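Local coordinates for protein endosialidase (Enterobacteria phage phi92, PDB 4HIZ) that cleaves alpha-2,8 and alpha-2,9 linkages inside sialic acid polymers as a trimeric endosialidase of a bacteriophage, at residues T39-I43 with S44-N48. Sequence-based numbering, arbitrary orientation.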
ATOM      1  N   THR A  39      -8.111   2.860 -43.929  1.00 22.92           N
ATOM      2  CA  THR A  39      -8.529   2.175 -42.719  1.00 23.95           C
ATOM      3  C   THR A  39      -7.321   2.209 -41.827  1.00 21.18           C
ATOM      4  O   THR A  39      -6.192   2.298 -42.345  1.00 21.39           O
ATOM      5  CB  THR A  39      -8.913   0.719 -43.025  1.00 30.75           C
ATOM      6  OG1 THR A  39      -9.285   0.060 -41.810  1.00 35.82           O
ATOM      7  CG2 THR A  39      -7.739  -0.034 -43.608  1.00 31.42           C
ATOM      8  N   LEU A  40      -7.492   2.150 -40.504  1.00 19.89           N
ATOM      9  CA  LEU A  40      -6.289   2.243 -39.647  1.00 19.79           C
ATOM     10  C   LEU A  40      -5.427   1.011 -39.803  1.00 18.59           C
ATOM     11  O   LEU A  40      -5.958  -0.106 -39.806  1.00 18.59           O
ATOM     12  CB  LEU A  40      -6.621   2.466 -38.158  1.00 19.89           C
ATOM     13  CG  LEU A  40      -7.275   3.830 -37.888  1.00 21.52           C
ATOM     14  CD1 LEU A  40      -7.644   3.967 -36.421  1.00 23.18           C
ATOM     15  CD2 LEU A  40      -6.341   4.972 -38.287  1.00 20.74           C
ATOM     16  N   PRO A  41      -4.096   1.202 -39.918  1.00 17.41           N
ATOM     17  CA  PRO A  41      -3.185   0.067 -40.043  1.00 18.06           C
ATOM     18  C   PRO A  41      -2.844  -0.466 -38.651  1.00 18.01           C
ATOM     19  O   PRO A  41      -3.474  -0.080 -37.664  1.00 18.42           O
ATOM     20  CB  PRO A  41      -1.958   0.702 -40.687  1.00 18.12           C
ATOM     21  CG  PRO A  41      -1.892   2.075 -40.044  1.00 18.16           C
ATOM     22  CD  PRO A  41      -3.369   2.501 -39.959  1.00 17.49           C
ATOM     23  N   ASP A  42      -1.864  -1.348 -38.576  1.00 17.83           N
ATOM     24  CA  ASP A  42      -1.429  -1.862 -37.294  1.00 17.91           C
ATOM     25  C   ASP A  42      -0.529  -0.797 -36.652  1.00 17.11           C
ATOM     26  O   ASP A  42       0.691  -0.822 -36.804  1.00 18.53           O
ATOM     27  CB  ASP A  42      -0.649  -3.150 -37.531  1.00 17.98           C
ATOM     28  CG  ASP A  42      -0.389  -3.922 -36.247  1.00 19.07           C
ATOM     29  OD1 ASP A  42      -0.646  -3.388 -35.144  1.00 18.34           O
ATOM     30  OD2 ASP A  42       0.081  -5.072 -36.361  1.00 20.43           O
ATOM     31  N   ILE A  43      -1.140   0.148 -35.947  1.00 15.79           N
ATOM     32  CA  ILE A  43      -0.408   1.291 -35.403  1.00 15.93           C
ATOM     33  C   ILE A  43       0.772   0.909 -34.492  1.00 17.04           C
ATOM     34  O   ILE A  43       1.816   1.567 -34.505  1.00 16.22           O
ATOM     35  CB  ILE A  43      -1.410   2.267 -34.742  1.00 15.08           C
ATOM     36  CG1 ILE A  43      -2.308   2.863 -35.820  1.00 16.89           C
ATOM     37  CG2 ILE A  43      -0.673   3.438 -34.007  1.00 15.25           C
ATOM     38  CD1 ILE A  43      -3.484   3.652 -35.232  1.00 16.42           C
ATOM     39  N   SER A  44       0.645  -0.196 -33.758  1.00 18.32           N
ATOM     40  CA  SER A  44       1.703  -0.568 -32.825  0.51 19.55           C
ATOM     41  C   SER A  44       2.993  -1.014 -33.532  1.00 20.21           C
ATOM     42  O   SER A  44       4.047  -1.102 -32.898  1.00 22.46           O
ATOM     43  CB  SER A  44       1.209  -1.656 -31.878  0.51 20.80           C
ATOM     44  OG  SER A  44       0.842  -2.787 -32.621  0.51 21.43           O
ATOM     45  N   LYS A  45       2.918  -1.269 -34.840  1.00 20.47           N
ATOM     46  CA  LYS A  45       4.096  -1.643 -35.632  1.00 23.06           C
ATOM     47  C   LYS A  45       4.814  -0.440 -36.280  1.00 22.63           C
ATOM     48  O   LYS A  45       5.727  -0.619 -37.111  1.00 25.10           O
ATOM     49  CB  LYS A  45       3.721  -2.652 -36.717  1.00 26.38           C
ATOM     50  CG  LYS A  45       3.145  -3.966 -36.185  1.00 31.77           C
ATOM     51  CD  LYS A  45       4.039  -4.609 -35.102  1.00 39.85           C
ATOM     52  CE  LYS A  45       5.340  -5.167 -35.670  1.00 45.07           C
ATOM     53  NZ  LYS A  45       6.230  -5.854 -34.647  1.00 45.91           N
ATOM     54  N   PHE A  46       4.420   0.769 -35.905  1.00 19.93           N
ATOM     55  CA  PHE A  46       5.071   1.969 -36.424  1.00 19.23           C
ATOM     56  C   PHE A  46       5.672   2.727 -35.263  1.00 18.47           C
ATOM     57  O   PHE A  46       5.145   2.676 -34.126  1.00 17.27           O
ATOM     58  CB  PHE A  46       4.057   2.919 -37.040  1.00 19.57           C
ATOM     59  CG  PHE A  46       3.435   2.431 -38.318  1.00 21.10           C
ATOM     60  CD1 PHE A  46       2.397   1.506 -38.289  1.00 21.45           C
ATOM     61  CD2 PHE A  46       3.862   2.938 -39.553  1.00 22.56           C
ATOM     62  CE1 PHE A  46       1.782   1.081 -39.474  1.00 22.45           C
ATOM     63  CE2 PHE A  46       3.266   2.514 -40.761  1.00 23.30           C
ATOM     64  CZ  PHE A  46       2.226   1.584 -40.723  1.00 22.83           C
ATOM     65  N   LYS A  47       6.741   3.470 -35.536  1.00 18.06           N
ATOM     66  CA  LYS A  47       7.070   4.582 -34.655  1.00 18.54           C
ATOM     67  C   LYS A  47       7.172   5.856 -35.464  1.00 17.35           C
ATOM     68  O   LYS A  47       7.333   5.825 -36.689  1.00 17.79           O
ATOM     69  CB  LYS A  47       8.392   4.350 -33.900  1.00 21.80           C
ATOM     70  CG  LYS A  47       9.645   4.441 -34.763  1.00 25.99           C
ATOM     71  CD  LYS A  47      10.907   4.562 -33.898  1.00 30.46           C
ATOM     72  CE  LYS A  47      12.165   4.547 -34.768  1.00 33.26           C
ATOM     73  NZ  LYS A  47      13.415   4.619 -33.973  1.00 34.75           N
ATOM     74  N   ASN A  48       7.029   6.975 -34.771  1.00 16.93           N
ATOM     75  CA  ASN A  48       7.174   8.294 -35.390  1.00 17.52           C
ATOM     76  C   ASN A  48       6.267   8.479 -36.612  1.00 17.90           C
ATOM     77  O   ASN A  48       6.679   9.068 -37.606  1.00 18.90           O
ATOM     78  CB  ASN A  48       8.630   8.512 -35.798  1.00 19.76           C
ATOM     79  CG  ASN A  48       9.597   8.313 -34.637  1.00 23.51           C
ATOM     80  OD1 ASN A  48       9.227   8.449 -33.470  1.00 24.38           O
ATOM     81  ND2 ASN A  48      10.839   7.998 -34.956  1.00 25.08           N
TER
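Between Asp42 and Phe46 the backbone winds through a short 3-10 turn, closed by two successive i to i+3 bonds: Lys45 N gives its hydrogen to Asp42 O at 3.0 Å, and Phe46 N follows with Ile43 O at 3.1 Å. Asp42, the centre of an inverse gamma turn, leads the chain in. With CG anti to the backbone N (chi1 -168°), its carboxylate lies beside Ser44 and Lys45. In the serine conformer described, one of two modelled, Ser44 OG donates to Asp42 OD1 at 3.0 Å from the syn side, well out of the carboxylate plane. The other oxygen, Asp42 OD2, lies 3.3 Å from Lys45 CG; the two side chains run alongside each other, but the lysine bends at chi2 and chi3 and Lys45 NZ stays 6.4 Å from Asp42 OD2. Each charge has its partner on the second subunit instead: Asp42 OD2 forms a salt bridge with Lys523 of that subunit and Lys45 NZ one with its Asp70, while Asp42 OD1 also accepts from the backbone N of its His527. On the Phe46 side, the ring turns its edge to the carbonyl oxygens of Asp42 and Ile43, with Phe46 CD1 3.2 Å from Asp42 O. Phe46 CE1 meets Pro41 CG at 3.8 Å, the two side chains crossing at about a right angle. The turn lies in the loop between strands 33-36 and 49-53, against the second subunit; Phe46 packs edge-to-face with Phe51, Ile43 packs on Phe51 of strand 49-53 and Tyr63 of strand 61-64, and Lys45 and Lys47 hydrogen-bond through their backbones to strand 28-31.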